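Lv-ranaspumin (Lv-RSN-1) (Leptodactylus vastus, PDB 4K82) is a surfactant protein of the frog's foam nest, where it probably acts at the air-water surface to help make or stabilise the foam. Local coordinates at residues M120-K128 and L163-G171; F137-C146 and L206-S217. One frame throughout, in Å; residues are numbered along the deposited sequence.

Contact 1: residues M120-K128 and L163-G171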
loop_
_atom_site.group_PDB
_atom_site.type_symbol
_atom_site.label_atom_id
_atom_site.label_comp_id
_atom_site.label_asym_id
_atom_site.label_seq_id
_atom_site.Cartn_x
_atom_site.Cartn_y
_atom_site.Cartn_z
ATOM N N MET A 120 -8.487 0.495 -1.568
ATOM C CA MET A 120 -8.485 0.235 -0.132
ATOM C C MET A 120 -9.012 1.409 0.688
ATOM O O MET A 120 -9.631 1.206 1.725
ATOM C CB MET A 120 -7.086 -0.174 0.337
ATOM C CG MET A 120 -6.524 -1.342 -0.439
ATOM S SD MET A 120 -7.377 -2.895 -0.050
ATOM C CE MET A 120 -6.568 -3.335 1.481
ATOM N N LEU A 121 -8.779 2.638 0.226
ATOM C CA LEU A 121 -9.339 3.807 0.885
ATOM C C LEU A 121 -10.864 3.783 0.786
ATOM O O LEU A 121 -11.559 4.135 1.737
ATOM C CB LEU A 121 -8.796 5.094 0.254
ATOM C CG LEU A 121 -7.303 5.365 0.466
ATOM C CD1 LEU A 121 -6.848 6.546 -0.379
ATOM C CD2 LEU A 121 -7.003 5.598 1.944
ATOM N N ASP A 122 -11.372 3.359 -0.364
ATOM C CA ASP A 122 -12.816 3.322 -0.581
ATOM C C ASP A 122 -13.500 2.270 0.308
ATOM O O ASP A 122 -14.722 2.269 0.458
ATOM C CB ASP A 122 -13.135 3.114 -2.064
ATOM C CG ASP A 122 -12.954 4.386 -2.889
ATOM O OD1 ASP A 122 -13.064 5.492 -2.316
ATOM O OD2 ASP A 122 -12.708 4.281 -4.109
ATOM N N ASN A 123 -12.699 1.393 0.906
ATOM C CA ASN A 123 -13.186 0.408 1.877
ATOM C C ASN A 123 -12.921 0.804 3.328
ATOM O O ASN A 123 -13.046 -0.020 4.243
ATOM C CB ASN A 123 -12.567 -0.961 1.600
ATOM C CG ASN A 123 -12.960 -1.515 0.246
ATOM O OD1 ASN A 123 -14.006 -1.165 -0.299
ATOM N ND2 ASN A 123 -12.130 -2.394 -0.299
ATOM N N LYS A 124 -12.538 2.060 3.525
ATOM C CA LYS A 124 -12.278 2.613 4.847
ATOM C C LYS A 124 -11.074 1.951 5.526
ATOM O O LYS A 124 -11.042 1.788 6.746
ATOM C CB LYS A 124 -13.526 2.529 5.738
ATOM C CG LYS A 124 -14.795 3.078 5.097
ATOM C CD LYS A 124 -14.616 4.516 4.645
ATOM C CE LYS A 124 -15.926 5.100 4.136
ATOM N NZ LYS A 124 -16.531 4.265 3.060
ATOM N N CYS A 125 -10.073 1.598 4.726
ATOM C CA CYS A 125 -8.859 0.970 5.261
ATOM C C CYS A 125 -7.777 1.941 5.719
ATOM O O CYS A 125 -6.703 1.499 6.117
ATOM C CB CYS A 125 -8.230 0.047 4.227
ATOM S SG CYS A 125 -9.211 -1.385 3.842
ATOM N N LEU A 126 -8.023 3.247 5.643
ATOM C CA LEU A 126 -6.999 4.207 6.056
ATOM C C LEU A 126 -6.315 3.920 7.410
ATOM O O LEU A 126 -5.091 3.897 7.473
ATOM C CB LEU A 126 -7.529 5.644 6.006
ATOM C CG LEU A 126 -6.507 6.672 6.468
ATOM C CD1 LEU A 126 -5.381 6.788 5.457
ATOM C CD2 LEU A 126 -7.177 8.011 6.702
ATOM N N PRO A 127 -7.091 3.687 8.492
ATOM C CA PRO A 127 -6.437 3.418 9.782
ATOM C C PRO A 127 -5.401 2.293 9.743
ATOM O O PRO A 127 -4.431 2.339 10.509
ATOM C CB PRO A 127 -7.606 3.024 10.688
ATOM C CG PRO A 127 -8.762 3.745 10.114
ATOM C CD PRO A 127 -8.560 3.717 8.631
ATOM N N LYS A 128 -5.597 1.311 8.865
ATOM C CA LYS A 128 -4.644 0.211 8.726
ATOM C C LYS A 128 -3.487 0.528 7.764
ATOM O O LYS A 128 -2.366 0.050 7.954
ATOM C CB LYS A 128 -5.375 -1.066 8.294
ATOM C CG LYS A 128 -6.208 -1.728 9.397
ATOM C CD LYS A 128 -5.342 -2.568 10.331
ATOM C CE LYS A 128 -6.115 -3.057 11.552
ATOM N NZ LYS A 128 -7.207 -4.014 11.214
ATOM N N LEU A 163 -7.800 -12.018 6.112
ATOM C CA LEU A 163 -8.841 -10.996 6.116
ATOM C C LEU A 163 -9.278 -10.620 7.514
ATOM O O LEU A 163 -9.744 -9.500 7.742
ATOM C CB LEU A 163 -10.050 -11.435 5.303
ATOM C CG LEU A 163 -9.754 -11.674 3.827
ATOM C CD1 LEU A 163 -10.993 -12.194 3.128
ATOM C CD2 LEU A 163 -9.230 -10.419 3.144
ATOM N N GLU A 164 -9.133 -11.555 8.448
ATOM C CA GLU A 164 -9.527 -11.296 9.823
ATOM C C GLU A 164 -8.693 -10.174 10.445
ATOM O O GLU A 164 -9.165 -9.455 11.326
ATOM C CB GLU A 164 -9.448 -12.564 10.666
ATOM C CG GLU A 164 -10.384 -12.510 11.848
ATOM C CD GLU A 164 -10.412 -13.792 12.628
ATOM O OE1 GLU A 164 -9.352 -14.448 12.719
ATOM O OE2 GLU A 164 -11.499 -14.143 13.143
ATOM N N ARG A 165 -7.462 -10.014 9.966
ATOM C CA ARG A 165 -6.586 -8.950 10.455
ATOM C C ARG A 165 -6.806 -7.635 9.710
ATOM O O ARG A 165 -6.404 -6.567 10.177
ATOM C CB ARG A 165 -5.123 -9.375 10.350
ATOM C CG ARG A 165 -4.829 -10.739 10.950
ATOM C CD ARG A 165 -3.362 -11.090 10.750
ATOM N NE ARG A 165 -2.940 -10.769 9.390
ATOM C CZ ARG A 165 -2.453 -11.651 8.522
ATOM N NH1 ARG A 165 -2.299 -12.924 8.872
ATOM N NH2 ARG A 165 -2.106 -11.254 7.306
ATOM N N LEU A 166 -7.449 -7.708 8.552
ATOM C CA LEU A 166 -7.770 -6.501 7.803
ATOM C C LEU A 166 -9.252 -6.465 7.403
ATOM O O LEU A 166 -9.571 -6.503 6.212
ATOM C CB LEU A 166 -6.876 -6.401 6.564
ATOM C CG LEU A 166 -6.838 -5.064 5.819
ATOM C CD1 LEU A 166 -5.998 -4.040 6.557
ATOM C CD2 LEU A 166 -6.329 -5.252 4.398
ATOM N N PRO A 167 -10.161 -6.368 8.397
ATOM C CA PRO A 167 -11.605 -6.502 8.155
ATOM C C PRO A 167 -12.208 -5.377 7.323
ATOM O O PRO A 167 -13.259 -5.560 6.719
ATOM C CB PRO A 167 -12.206 -6.494 9.567
ATOM C CG PRO A 167 -11.196 -5.811 10.417
ATOM C CD PRO A 167 -9.866 -6.187 9.832
ATOM N N CYS A 168 -11.554 -4.223 7.308
ATOM C CA CYS A 168 -11.999 -3.107 6.490
ATOM C C CYS A 168 -12.168 -3.485 5.008
ATOM O O CYS A 168 -13.071 -2.985 4.335
ATOM C CB CYS A 168 -11.033 -1.927 6.657
ATOM S SG CYS A 168 -9.292 -2.397 6.918
ATOM N N VAL A 169 -11.321 -4.385 4.510
ATOM C CA VAL A 169 -11.387 -4.794 3.105
ATOM C C VAL A 169 -12.659 -5.586 2.803
ATOM O O VAL A 169 -13.076 -5.685 1.648
ATOM C CB VAL A 169 -10.137 -5.584 2.658
ATOM C CG1 VAL A 169 -10.338 -7.064 2.875
ATOM C CG2 VAL A 169 -9.845 -5.323 1.197
ATOM N N LEU A 170 -13.292 -6.126 3.843
ATOM C CA LEU A 170 -14.564 -6.833 3.671
ATOM C C LEU A 170 -15.696 -5.860 3.335
ATOM O O LEU A 170 -16.776 -6.268 2.906
ATOM C CB LEU A 170 -14.916 -7.637 4.924
ATOM C CG LEU A 170 -13.837 -8.567 5.482
ATOM C CD1 LEU A 170 -14.314 -9.295 6.734
ATOM C CD2 LEU A 170 -13.391 -9.556 4.422
ATOM N N GLY A 171 -15.455 -4.575 3.558
ATOM C CA GLY A 171 -16.410 -3.537 3.201
ATOM C C GLY A 171 -17.733 -3.615 3.939
ATOM O O GLY A 171 -18.777 -3.319 3.362
HETATM O O HOH W 1 -9.526 -2.997 9.414
#
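The flat amide of Asn123 turns its nitrogen toward Val169: ND2 stands 4.0 Å from CG2, while CB of Asn123 rests against the carbonyl oxygen of Cys168. Among the peptide planes, that of Met120 receives Asn123 N and Cys125 N on its carbonyl oxygen from opposite faces. This belongs to the Schellman motif that closes helix 107-121, with Lys124 at positive phi as its C-prime residue. At the carbonyl of Arg165, Lys128 NZ donates a hydrogen bond of 2.9 Å to O, tilted 32° from the plane.

Lysine suits this place because its aliphatic part also packs, CB lying 3.5 Å from Leu166 CD1 as the two side chains run antiparallel past one another. The unbranched, twice-bent chain of Met120 (chi2 -71°, chi3 -81°) brings SD and CE to Val169 CG2 and CE to Leu166 CD2. A water accepts from both Lys128 NZ and Cys168 N.

Cys125 and Cys168 form a disulfide in this crystal, yet in one of the two Cys168 conformers the SG atoms of Cys125 and Cys168 are 3.2 Å apart, too far for the bond. The bonded form probably belongs to the other conformer; where it is made, covalent closure adds to the apolar packing and the Lys128 hydrogen bond.

Contact 2: residues F137-C146 and L206-S217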
loop_
_atom_site.group_PDB
_atom_site.type_symbol
_atom_site.label_atom_id
_atom_site.label_comp_id
_atom_site.label_asym_id
_atom_site.label_seq_id
_atom_site.Cartn_x
_atom_site.Cartn_y
_atom_site.Cartn_z
ATOM N N PHE A 137 -0.151 -7.062 4.020
ATOM C CA PHE A 137 -1.293 -7.727 3.409
ATOM C C PHE A 137 -0.915 -8.273 2.033
ATOM O O PHE A 137 -1.255 -9.416 1.677
ATOM C CB PHE A 137 -2.437 -6.709 3.329
ATOM C CG PHE A 137 -3.678 -7.204 2.627
ATOM C CD1 PHE A 137 -4.367 -8.317 3.076
ATOM C CD2 PHE A 137 -4.189 -6.502 1.550
ATOM C CE1 PHE A 137 -5.519 -8.747 2.439
ATOM C CE2 PHE A 137 -5.347 -6.916 0.913
ATOM C CZ PHE A 137 -6.012 -8.043 1.354
ATOM N N LEU A 138 -0.195 -7.468 1.263
ATOM C CA LEU A 138 0.222 -7.893 -0.063
ATOM C C LEU A 138 1.195 -9.063 0.032
ATOM O O LEU A 138 1.112 -9.999 -0.759
ATOM C CB LEU A 138 0.836 -6.736 -0.850
ATOM C CG LEU A 138 -0.058 -5.518 -1.051
ATOM C CD1 LEU A 138 0.740 -4.437 -1.758
ATOM C CD2 LEU A 138 -1.289 -5.901 -1.861
ATOM N N LYS A 139 2.105 -9.005 1.004
ATOM C CA LYS A 139 3.041 -10.105 1.242
ATOM C C LYS A 139 2.307 -11.414 1.536
ATOM O O LYS A 139 2.632 -12.463 0.965
ATOM C CB LYS A 139 3.985 -9.768 2.405
ATOM C CG LYS A 139 4.978 -8.662 2.138
ATOM C CD LYS A 139 5.710 -8.325 3.436
ATOM C CE LYS A 139 6.714 -7.203 3.256
ATOM N NZ LYS A 139 7.975 -7.689 2.645
ATOM N N ASP A 140 1.322 -11.364 2.424
ATOM C CA ASP A 140 0.547 -12.556 2.762
ATOM C C ASP A 140 -0.202 -13.108 1.549
ATOM O O ASP A 140 -0.254 -14.319 1.328
ATOM C CB ASP A 140 -0.460 -12.246 3.865
ATOM C CG ASP A 140 0.189 -12.119 5.222
ATOM O OD1 ASP A 140 1.137 -12.886 5.485
ATOM O OD2 ASP A 140 -0.242 -11.251 6.014
ATOM N N LEU A 141 -0.780 -12.219 0.754
ATOM C CA LEU A 141 -1.470 -12.665 -0.460
ATOM C C LEU A 141 -0.501 -13.297 -1.443
ATOM O O LEU A 141 -0.804 -14.329 -2.042
ATOM C CB LEU A 141 -2.189 -11.493 -1.140
ATOM C CG LEU A 141 -3.393 -10.912 -0.402
ATOM C CD1 LEU A 141 -3.975 -9.741 -1.211
ATOM C CD2 LEU A 141 -4.460 -11.967 -0.127
ATOM N N LYS A 142 0.672 -12.693 -1.594
ATOM C CA LYS A 142 1.663 -13.180 -2.551
ATOM C C LYS A 142 2.107 -14.616 -2.245
ATOM O O LYS A 142 2.310 -15.417 -3.163
ATOM C CB LYS A 142 2.873 -12.242 -2.603
ATOM C CG LYS A 142 3.874 -12.568 -3.704
ATOM C CD LYS A 142 5.027 -11.565 -3.693
ATOM C CE LYS A 142 6.056 -11.843 -4.772
ATOM N NZ LYS A 142 5.463 -11.788 -6.139
ATOM N N TYR A 143 2.226 -14.954 -0.964
ATOM C CA TYR A 143 2.786 -16.254 -0.591
ATOM C C TYR A 143 1.775 -17.294 -0.097
ATOM O O TYR A 143 2.106 -18.478 0.026
ATOM C CB TYR A 143 3.940 -16.073 0.410
ATOM C CG TYR A 143 5.110 -15.329 -0.201
ATOM C CD1 TYR A 143 6.017 -15.981 -1.026
ATOM C CD2 TYR A 143 5.287 -13.966 0.018
ATOM C CE1 TYR A 143 7.083 -15.304 -1.600
ATOM C CE2 TYR A 143 6.347 -13.283 -0.552
ATOM C CZ TYR A 143 7.241 -13.952 -1.358
ATOM O OH TYR A 143 8.296 -13.263 -1.920
ATOM N N LYS A 144 0.541 -16.876 0.159
ATOM C CA LYS A 144 -0.447 -17.793 0.721
ATOM C C LYS A 144 -1.736 -17.908 -0.090
ATOM O O LYS A 144 -2.492 -18.865 0.097
ATOM C CB LYS A 144 -0.799 -17.392 2.154
ATOM C CG LYS A 144 0.412 -17.251 3.089
ATOM C CD LYS A 144 -0.006 -16.704 4.454
ATOM C CE LYS A 144 1.176 -16.672 5.424
ATOM N NZ LYS A 144 0.745 -16.370 6.818
ATOM N N VAL A 145 -2.003 -16.940 -0.970
ATOM C CA VAL A 145 -3.296 -16.912 -1.660
ATOM C C VAL A 145 -3.160 -16.918 -3.180
ATOM O O VAL A 145 -3.748 -17.766 -3.860
ATOM C CB VAL A 145 -4.153 -15.690 -1.211
ATOM C CG1 VAL A 145 -5.417 -15.562 -2.058
ATOM C CG2 VAL A 145 -4.492 -15.807 0.268
ATOM N N CYS A 146 -2.395 -15.972 -3.712
ATOM C CA CYS A 146 -2.277 -15.798 -5.158
ATOM C C CYS A 146 -1.190 -16.697 -5.716
ATOM O O CYS A 146 -0.255 -16.221 -6.353
ATOM C CB CYS A 146 -1.952 -14.340 -5.491
ATOM S SG CYS A 146 -3.126 -13.161 -4.805
ATOM N N LEU A 206 -5.861 -7.398 -6.774
ATOM C CA LEU A 206 -4.801 -7.728 -5.809
ATOM C C LEU A 206 -3.824 -8.804 -6.296
ATOM O O LEU A 206 -2.597 -8.649 -6.187
ATOM C CB LEU A 206 -5.405 -8.111 -4.458
ATOM C CG LEU A 206 -6.104 -6.972 -3.711
ATOM C CD1 LEU A 206 -6.883 -7.516 -2.521
ATOM C CD2 LEU A 206 -5.081 -5.916 -3.266
ATOM N N CYS A 207 -4.343 -9.908 -6.813
ATOM C CA CYS A 207 -3.444 -10.963 -7.277
ATOM C C CYS A 207 -2.542 -10.513 -8.442
ATOM O O CYS A 207 -1.357 -10.819 -8.458
ATOM C CB CYS A 207 -4.201 -12.261 -7.582
ATOM S SG CYS A 207 -4.713 -13.172 -6.073
ATOM N N PRO A 208 -3.087 -9.752 -9.404
ATOM C CA PRO A 208 -2.171 -9.252 -10.435
ATOM C C PRO A 208 -1.111 -8.300 -9.874
ATOM O O PRO A 208 0.024 -8.305 -10.346
ATOM C CB PRO A 208 -3.108 -8.516 -11.395
ATOM C CG PRO A 208 -4.402 -9.229 -11.248
ATOM C CD PRO A 208 -4.499 -9.537 -9.784
ATOM N N ASN A 209 -1.469 -7.514 -8.865
ATOM C CA ASN A 209 -0.504 -6.596 -8.247
ATOM C C ASN A 209 0.610 -7.342 -7.546
ATOM O O ASN A 209 1.789 -7.014 -7.714
ATOM C CB ASN A 209 -1.216 -5.660 -7.267
ATOM C CG ASN A 209 -0.293 -4.606 -6.665
ATOM O OD1 ASN A 209 0.729 -4.228 -7.253
ATOM N ND2 ASN A 209 -0.679 -4.098 -5.493
ATOM N N VAL A 210 0.255 -8.364 -6.771
ATOM C CA VAL A 210 1.279 -9.018 -5.966
ATOM C C VAL A 210 2.183 -9.880 -6.841
ATOM O O VAL A 210 3.344 -10.108 -6.505
ATOM C CB VAL A 210 0.681 -9.806 -4.774
ATOM C CG1 VAL A 210 -0.200 -8.902 -3.934
ATOM C CG2 VAL A 210 -0.097 -10.998 -5.259
ATOM N N LYS A 211 1.666 -10.330 -7.981
ATOM C CA LYS A 211 2.491 -11.077 -8.926
ATOM C C LYS A 211 3.468 -10.136 -9.634
ATOM O O LYS A 211 4.567 -10.535 -10.016
ATOM C CB LYS A 211 1.613 -11.845 -9.931
ATOM C CG LYS A 211 0.801 -12.956 -9.282
ATOM C CD LYS A 211 -0.060 -13.679 -10.300
ATOM C CE LYS A 211 -1.299 -14.267 -9.646
ATOM N NZ LYS A 211 -2.017 -15.219 -10.543
ATOM N N ASN A 212 3.070 -8.877 -9.789
ATOM C CA ASN A 212 3.915 -7.880 -10.435
ATOM C C ASN A 212 5.115 -7.459 -9.582
ATOM O O ASN A 212 6.240 -7.363 -10.081
ATOM C CB ASN A 212 3.086 -6.656 -10.831
ATOM C CG ASN A 212 3.845 -5.707 -11.739
ATOM O OD1 ASN A 212 4.788 -6.108 -12.422
ATOM N ND2 ASN A 212 3.432 -4.443 -11.759
ATOM N N ILE A 213 4.882 -7.219 -8.298
ATOM C CA ILE A 213 5.943 -6.716 -7.424
ATOM C C ILE A 213 6.849 -7.836 -6.908
ATOM O O ILE A 213 6.426 -8.984 -6.774
ATOM C CB ILE A 213 5.362 -5.946 -6.218
ATOM C CG1 ILE A 213 4.723 -6.909 -5.212
ATOM C CG2 ILE A 213 4.347 -4.915 -6.686
ATOM C CD1 ILE A 213 3.973 -6.216 -4.093
ATOM N N ASN A 214 8.109 -7.510 -6.642
ATOM C CA ASN A 214 8.951 -8.438 -5.898
ATOM C C ASN A 214 9.154 -7.961 -4.469
ATOM O O ASN A 214 9.595 -6.835 -4.212
ATOM C CB ASN A 214 10.283 -8.755 -6.595
ATOM C CG ASN A 214 10.785 -7.622 -7.449
ATOM O OD1 ASN A 214 11.153 -6.561 -6.944
ATOM N ND2 ASN A 214 10.825 -7.846 -8.756
ATOM N N VAL A 215 8.792 -8.829 -3.540
ATOM C CA VAL A 215 8.765 -8.477 -2.134
ATOM C C VAL A 215 9.009 -9.751 -1.337
ATOM O O VAL A 215 8.582 -10.834 -1.737
ATOM C CB VAL A 215 7.408 -7.831 -1.755
ATOM C CG1 VAL A 215 6.265 -8.783 -2.008
ATOM C CG2 VAL A 215 7.395 -7.424 -0.321
ATOM N N SER A 216 9.722 -9.622 -0.225
ATOM C CA SER A 216 10.042 -10.775 0.604
ATOM C C SER A 216 8.817 -11.250 1.367
ATOM O O SER A 216 7.853 -10.505 1.540
ATOM C CB SER A 216 11.162 -10.424 1.587
ATOM O OG SER A 216 12.344 -10.069 0.897
ATOM N N SER A 217 8.856 -12.502 1.816
ATOM C CA SER A 217 7.810 -13.041 2.676
ATOM C C SER A 217 7.696 -12.216 3.958
ATOM O O SER A 217 8.711 -11.753 4.497
ATOM C CB SER A 217 8.107 -14.505 3.023
ATOM O OG SER A 217 7.005 -15.107 3.680
ATOM O OXT SER A 217 6.596 -11.997 4.481
#
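Val210 is the central bump: its CG1 presses 3.8 Å from Leu138 CD2 and also nears Leu141 CB, its CB meets Lys142 CB, and CG2 rests on Cys146 SG. A compact branched residue fits this hollow, where helices 137-144 and 206-212 cross nearly at a right angle (-89°) with their axes 9.1 Å apart. One turn back, Leu206 forks into the same helix, CD1 nesting in the groove that Phe137 CE2 and Leu141 CD1 edge while CD2 touches Leu138 CD2. The disulfide Cys146-Cys207 (SG to SG 2.0 Å) fastens one end. Asn209 ND2, buried without a polar partner in the model, lies against Leu138.

Beyond Ile213 the tail runs along the flank of helix 137-144. Lys142 runs out straight, CG anti to the backbone N (chi1 -172°), then bends at its tip to put NZ 2.7 Å from Val210 O and 3.0 Å from Ile213 O, the latter almost straight on to the carbonyl (174°). Were Lys142 cut back to an alanine, the carbonyls of Val210 and Ile213 would probably lose their shared donor, and Val215 CG1 its tight neighbour CD. Tyr143 holds Ser217 CB over one face and Lys142 CG over the other, and its OH makes a very short bond (2.5 Å) to Val215 O at the ring edge. Lys139 NZ reaches Ser216 O from above the carbonyl plane and pairs with Asp28.

Around this crossing, helix 152-165 meets Phe137 and Val145 through Ile162, and helix 107-121 brings Val116 against Leu206 and Asn209.

How the contacts relate
Following the chain from the N terminus, helix 107-121 leads into 120-128, the first half of contact 1, and helix 133-144 then supplies 137-146, the first half of contact 2. Helix 152-165 runs into 163-171, closing contact 1 over 34 mostly helical residues. The chain passes through helix 175-180 and the two-stranded hairpin before 206-217 closes contact 2 over 59 residues. The two loops therefore cross rather than nest, each with its own disulfide. The centres of contact 1 and contact 2 are about 17 Å apart. Phe137 nevertheless packs on Met120, Leu163 and Leu166, and Asp140 forms a salt bridge with Arg165, joining helices 107-121, 133-144 and 152-165; contact 2 adds helix 196-212.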